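Local coordinates for hypothetical protein (Bacteroides caccae, PDB 4M8R) that is of unknown function but joins an N-terminal Ig-like domain to a WD40-like domain of the beta-propeller class, at residues F246-G251 with N291-L296; E269-S274 with M285-R290. One frame throughout, in Å; residues are numbered along the deposited sequence.

Contact 1: F246-G251 with N291-L296; sequences FELPEG and NGFYVL
Phe-293 meets the loop 246-251 along its whole length, from CB to the far end of the ring. Its CB sits against the proline ring, 3.8 Å from Pro-249 CD, with the two side chains crossing at about a right angle. Beyond CG, CD1 comes obliquely up to the loop backbone and lies 3.4 Å from Glu-247 O. CE1 presents the ring edge, in plane, to the carbonyl before it, Phe-246 O, at 3.8 Å. Over one face stands Leu-248 CD2, 4.0 Å from the ring centroid and only 9° off the normal, a CH-pi contact in which CE2 and CZ are its nearest ring atoms. With CG anti to the carbonyl carbon (chi1 -63°), the ring reaches across to the loop and can also meet Tyr-287 and Leu-197 of the sheet.

The second aromatic works in the reverse direction. Phe-246 lays one ring face on the backbone of the outermost strand, where Gly-292 CA makes a CH-pi contact 3.5 Å from the centroid and Gly-292 N lies over the ring centre. Asn-291 O approaches the same face nearer the rim, 3.4 Å from CE1 of Phe-246. Gly-292, with phi near 108°, thus lies with its backbone directly against the ring. Asn-291 and Gly-292 together face Asn-288 in a classic beta bulge.

No hydrogen bond joins the two segments, so the loop is held to the strand 292-295 by apolar and CH-pi contacts, with carbonyl oxygens set beside ring carbons.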
# COMPACT_ATOMS: atom_id res chain seq x y z
N PHE A 246 27.83 1.89 24.36
CA PHE A 246 27.85 1.16 25.62
C PHE A 246 28.93 0.09 25.65
O PHE A 246 29.14 -0.62 24.66
CB PHE A 246 26.48 0.53 25.89
CG PHE A 246 25.40 1.55 26.11
CD1 PHE A 246 25.32 2.24 27.32
CD2 PHE A 246 24.48 1.83 25.11
CE1 PHE A 246 24.33 3.19 27.52
CE2 PHE A 246 23.49 2.78 25.31
CZ PHE A 246 23.42 3.46 26.52
N GLU A 247 29.61 -0.01 26.79
CA GLU A 247 30.58 -1.08 27.03
C GLU A 247 29.84 -2.35 27.41
O GLU A 247 28.69 -2.31 27.87
CB GLU A 247 31.54 -0.71 28.17
CG GLU A 247 32.94 -0.29 27.72
CD GLU A 247 33.05 1.19 27.45
OE1 GLU A 247 32.53 1.64 26.40
OE2 GLU A 247 33.66 1.90 28.28
N LEU A 248 30.51 -3.48 27.21
CA LEU A 248 30.02 -4.76 27.70
C LEU A 248 30.12 -4.79 29.22
O LEU A 248 30.96 -4.10 29.80
CB LEU A 248 30.86 -5.90 27.12
CG LEU A 248 30.75 -6.11 25.61
CD1 LEU A 248 31.87 -7.02 25.12
CD2 LEU A 248 29.39 -6.69 25.26
N PRO A 249 29.27 -5.60 29.88
CA PRO A 249 29.39 -5.72 31.33
C PRO A 249 30.71 -6.37 31.73
O PRO A 249 31.32 -7.07 30.92
CB PRO A 249 28.20 -6.61 31.72
CG PRO A 249 27.32 -6.70 30.52
CD PRO A 249 28.21 -6.47 29.34
N GLU A 250 31.15 -6.12 32.97
CA GLU A 250 32.42 -6.67 33.47
C GLU A 250 32.51 -8.18 33.24
O GLU A 250 31.55 -8.91 33.47
CB GLU A 250 32.60 -6.38 34.95
CG GLU A 250 33.18 -5.01 35.26
CD GLU A 250 33.63 -4.89 36.71
OE1 GLU A 250 33.10 -5.64 37.56
OE2 GLU A 250 34.50 -4.04 36.99
N GLY A 251 33.67 -8.62 32.77
CA GLY A 251 33.93 -10.04 32.53
C GLY A 251 33.81 -10.43 31.07
O GLY A 251 34.58 -11.24 30.57
N ASN A 291 19.90 2.15 26.68
CA ASN A 291 20.44 1.90 28.04
C ASN A 291 21.67 0.99 28.15
O ASN A 291 22.36 1.02 29.16
CB ASN A 291 19.35 1.31 28.94
CG ASN A 291 18.17 2.25 29.12
OD1 ASN A 291 18.31 3.47 29.01
ND2 ASN A 291 17.01 1.69 29.40
N GLY A 292 21.91 0.16 27.14
CA GLY A 292 23.09 -0.70 27.11
C GLY A 292 22.80 -2.17 27.34
O GLY A 292 21.69 -2.64 27.09
N PHE A 293 23.82 -2.88 27.83
CA PHE A 293 23.75 -4.33 28.02
C PHE A 293 23.37 -4.68 29.45
O PHE A 293 23.75 -3.98 30.39
CB PHE A 293 25.10 -4.97 27.71
CG PHE A 293 25.56 -4.80 26.29
CD1 PHE A 293 26.29 -3.68 25.92
CD2 PHE A 293 25.28 -5.76 25.34
CE1 PHE A 293 26.72 -3.52 24.61
CE2 PHE A 293 25.71 -5.61 24.03
CZ PHE A 293 26.43 -4.49 23.66
N TYR A 294 22.62 -5.77 29.61
CA TYR A 294 22.42 -6.37 30.92
C TYR A 294 22.13 -7.86 30.80
O TYR A 294 21.43 -8.30 29.89
CB TYR A 294 21.34 -5.65 31.75
CG TYR A 294 20.07 -5.25 31.00
CD1 TYR A 294 20.02 -4.07 30.25
CD2 TYR A 294 18.91 -6.02 31.09
CE1 TYR A 294 18.86 -3.69 29.58
CE2 TYR A 294 17.75 -5.65 30.43
CZ TYR A 294 17.73 -4.48 29.67
OH TYR A 294 16.57 -4.11 29.01
N VAL A 295 22.69 -8.63 31.73
CA VAL A 295 22.54 -10.08 31.74
C VAL A 295 21.17 -10.41 32.33
O VAL A 295 20.78 -9.86 33.35
CB VAL A 295 23.63 -10.75 32.61
CG1 VAL A 295 23.47 -12.27 32.59
CG2 VAL A 295 25.02 -10.34 32.15
N LEU A 296 20.45 -11.32 31.67
CA LEU A 296 19.21 -11.83 32.23
C LEU A 296 19.58 -12.89 33.26
O LEU A 296 19.88 -14.03 32.92
CB LEU A 296 18.32 -12.40 31.13
CG LEU A 296 16.93 -12.90 31.56
CD1 LEU A 296 16.11 -11.76 32.15
CD2 LEU A 296 16.21 -13.52 30.38

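Contact 2: E269-S274 with M285-R290; sequences EIILLS and MLYNYR
Tyr-287 has CG anti to the backbone N (chi1 170°), while Ile-271 has CG1 anti to the carbonyl carbon (chi1 -68°); these settings lay the two side chains alongside each other, pointing the same way. Ile-271 CD1 then meets the tyrosine ring at its edge, in plane, 3.7 Å from Tyr-287 CD2. Leu-273 lies on the same face of the sheet, its CD1 4.1 Å from Tyr-287 CB, and Met-285, a selenomethionine, lies there too. The bends at its chi2 and chi3 lead its selenium away from the partner strand, and the side chain packs on Phe-293 and Phe-257.

On the other face Leu-272 and Leu-286 also run side by side, with Leu-272 CG 3.9 Å from Leu-286 CD2. Further along, Ile-270 crosses over to the amide of Asn-288, bringing CD1 to 3.6 Å from ND2. Tyr-329 of strand 325-333 covers both leucines.

Two hydrogen-bonded pairs fix the register. Ile-271 and Tyr-287 exchange bonds in both directions, Ile-271 N to Tyr-287 O being 2.8 Å. The Leu-273 and Met-285 pair is less even: Leu-273 N lies nearly along the C=O axis of Met-285, though its N-H is bent away from the straight line, whereas Met-285 N reaches Leu-273 O from 44° above the carbonyl plane. Leu-273 O also accepts from the hydroxyl of Tyr-329, so two donors grip this buried oxygen. Where the strand ends, Asn-288 OD1 takes the backbone N of Arg-290 at 3.0 Å, closing an Asx turn.

The result is an antiparallel beta hairpin of strands 270-276 and 282-288, two neighbouring strands within a sheet of the WD40-like domain, consistent with a beta-propeller blade.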
# COMPACT_ATOMS: atom_id res chain seq x y z
N GLU A 269 12.99 -2.34 20.32
CA GLU A 269 13.74 -1.57 21.31
C GLU A 269 14.70 -2.45 22.11
O GLU A 269 15.79 -2.02 22.47
CB GLU A 269 12.79 -0.84 22.25
CG GLU A 269 11.98 0.25 21.55
CD GLU A 269 10.95 0.91 22.44
OE1 GLU A 269 11.10 0.89 23.68
OE2 GLU A 269 9.97 1.47 21.89
N ILE A 270 14.27 -3.69 22.39
CA ILE A 270 15.08 -4.65 23.13
C ILE A 270 15.57 -5.76 22.20
O ILE A 270 14.80 -6.26 21.37
CB ILE A 270 14.28 -5.29 24.29
CG1 ILE A 270 13.59 -4.21 25.15
CG2 ILE A 270 15.18 -6.16 25.15
CD1 ILE A 270 14.54 -3.29 25.89
N ILE A 271 16.84 -6.14 22.34
CA ILE A 271 17.45 -7.18 21.53
C ILE A 271 17.92 -8.33 22.41
O ILE A 271 18.57 -8.12 23.42
CB ILE A 271 18.65 -6.64 20.72
CG1 ILE A 271 18.16 -5.65 19.65
CG2 ILE A 271 19.42 -7.79 20.07
CD1 ILE A 271 19.24 -4.79 19.03
N LEU A 272 17.60 -9.56 21.99
CA LEU A 272 18.01 -10.76 22.72
C LEU A 272 19.31 -11.31 22.14
O LEU A 272 19.40 -11.56 20.94
CB LEU A 272 16.93 -11.84 22.65
CG LEU A 272 15.64 -11.64 23.45
CD1 LEU A 272 14.87 -10.42 22.97
CD2 LEU A 272 14.78 -12.89 23.34
N LEU A 273 20.30 -11.51 23.00
CA LEU A 273 21.56 -12.13 22.60
C LEU A 273 21.87 -13.29 23.53
O LEU A 273 21.28 -13.43 24.61
CB LEU A 273 22.70 -11.12 22.68
CG LEU A 273 22.51 -9.79 21.97
CD1 LEU A 273 23.54 -8.77 22.44
CD2 LEU A 273 22.59 -9.98 20.46
N SER A 274 22.80 -14.14 23.11
CA SER A 274 23.38 -15.15 23.98
C SER A 274 24.89 -15.04 23.91
O SER A 274 25.45 -14.69 22.86
CB SER A 274 22.91 -16.55 23.60
OG SER A 274 23.41 -16.94 22.32
N MSE A 285 21.65 -12.55 27.28
CA MSE A 285 22.09 -11.17 27.43
C MSE A 285 21.15 -10.30 26.65
O MSE A 285 20.93 -10.53 25.46
CB MSE A 285 23.53 -11.10 26.93
CG MSE A 285 24.02 -9.71 26.53
SE MSE A 285 25.02 -8.88 28.00
CE MSE A 285 26.47 -10.20 28.19
N LEU A 286 20.59 -9.28 27.30
CA LEU A 286 19.71 -8.33 26.63
C LEU A 286 20.46 -7.04 26.29
O LEU A 286 21.40 -6.65 26.99
CB LEU A 286 18.50 -8.01 27.51
CG LEU A 286 17.61 -9.20 27.87
CD1 LEU A 286 16.46 -8.74 28.76
CD2 LEU A 286 17.09 -9.89 26.62
N TYR A 287 20.03 -6.39 25.21
CA TYR A 287 20.63 -5.13 24.78
C TYR A 287 19.54 -4.12 24.45
O TYR A 287 18.64 -4.40 23.66
CB TYR A 287 21.55 -5.36 23.59
CG TYR A 287 22.04 -4.09 22.91
CD1 TYR A 287 23.05 -3.32 23.48
CD2 TYR A 287 21.49 -3.66 21.71
CE1 TYR A 287 23.50 -2.17 22.86
CE2 TYR A 287 21.93 -2.51 21.09
CZ TYR A 287 22.94 -1.76 21.67
OH TYR A 287 23.38 -0.62 21.05
N ASN A 288 19.64 -2.95 25.07
CA ASN A 288 18.75 -1.83 24.81
C ASN A 288 19.61 -0.70 24.25
O ASN A 288 20.53 -0.24 24.92
CB ASN A 288 18.09 -1.39 26.13
CG ASN A 288 17.02 -0.33 25.93
OD1 ASN A 288 17.04 0.43 24.96
ND2 ASN A 288 16.09 -0.25 26.87
N TYR A 289 19.32 -0.26 23.03
CA TYR A 289 20.16 0.75 22.37
C TYR A 289 20.16 2.11 23.08
O TYR A 289 21.01 2.95 22.78
CB TYR A 289 19.84 0.90 20.87
CG TYR A 289 18.43 1.35 20.50
CD1 TYR A 289 17.96 2.62 20.82
CD2 TYR A 289 17.58 0.50 19.80
CE1 TYR A 289 16.68 3.03 20.47
CE2 TYR A 289 16.30 0.89 19.44
CZ TYR A 289 15.86 2.16 19.78
OH TYR A 289 14.59 2.55 19.43
N ARG A 290 19.20 2.32 23.99
CA ARG A 290 19.15 3.53 24.80
C ARG A 290 19.85 3.38 26.15
O ARG A 290 20.32 4.37 26.70
CB ARG A 290 17.71 3.96 25.05
CG ARG A 290 16.90 4.24 23.79
CD ARG A 290 15.74 5.20 24.05
NE ARG A 290 15.41 5.32 25.47
CZ ARG A 290 15.85 6.28 26.30
NH1 ARG A 290 16.65 7.26 25.86
NH2 ARG A 290 15.48 6.26 27.57

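Contact 1 and contact 2 have centres about 9 Å apart and share one sheet: the hairpin of contact 2 supplies strand 282-288, and strand 292-295 of contact 1 follows it directly and forms the sheet's edge within the chain. A probable backbone hydrogen bond from Leu-286 N to Tyr-294 O (2.9 Å) ties them together. Side chains continue the join, with Phe-293 CE2 3.5 Å from Tyr-287 CD1, and Phe-246 CZ packed near the turn at Arg-290 O. Contact 2 is the more buried; contact 1 continues the sheet outward to its edge strand and the loop 246-251 at the surface. At the turn, one of two Arg-290 conformers bonds through NH2 to Ser-352 O of the second subunit, against which Asn-291 also packs.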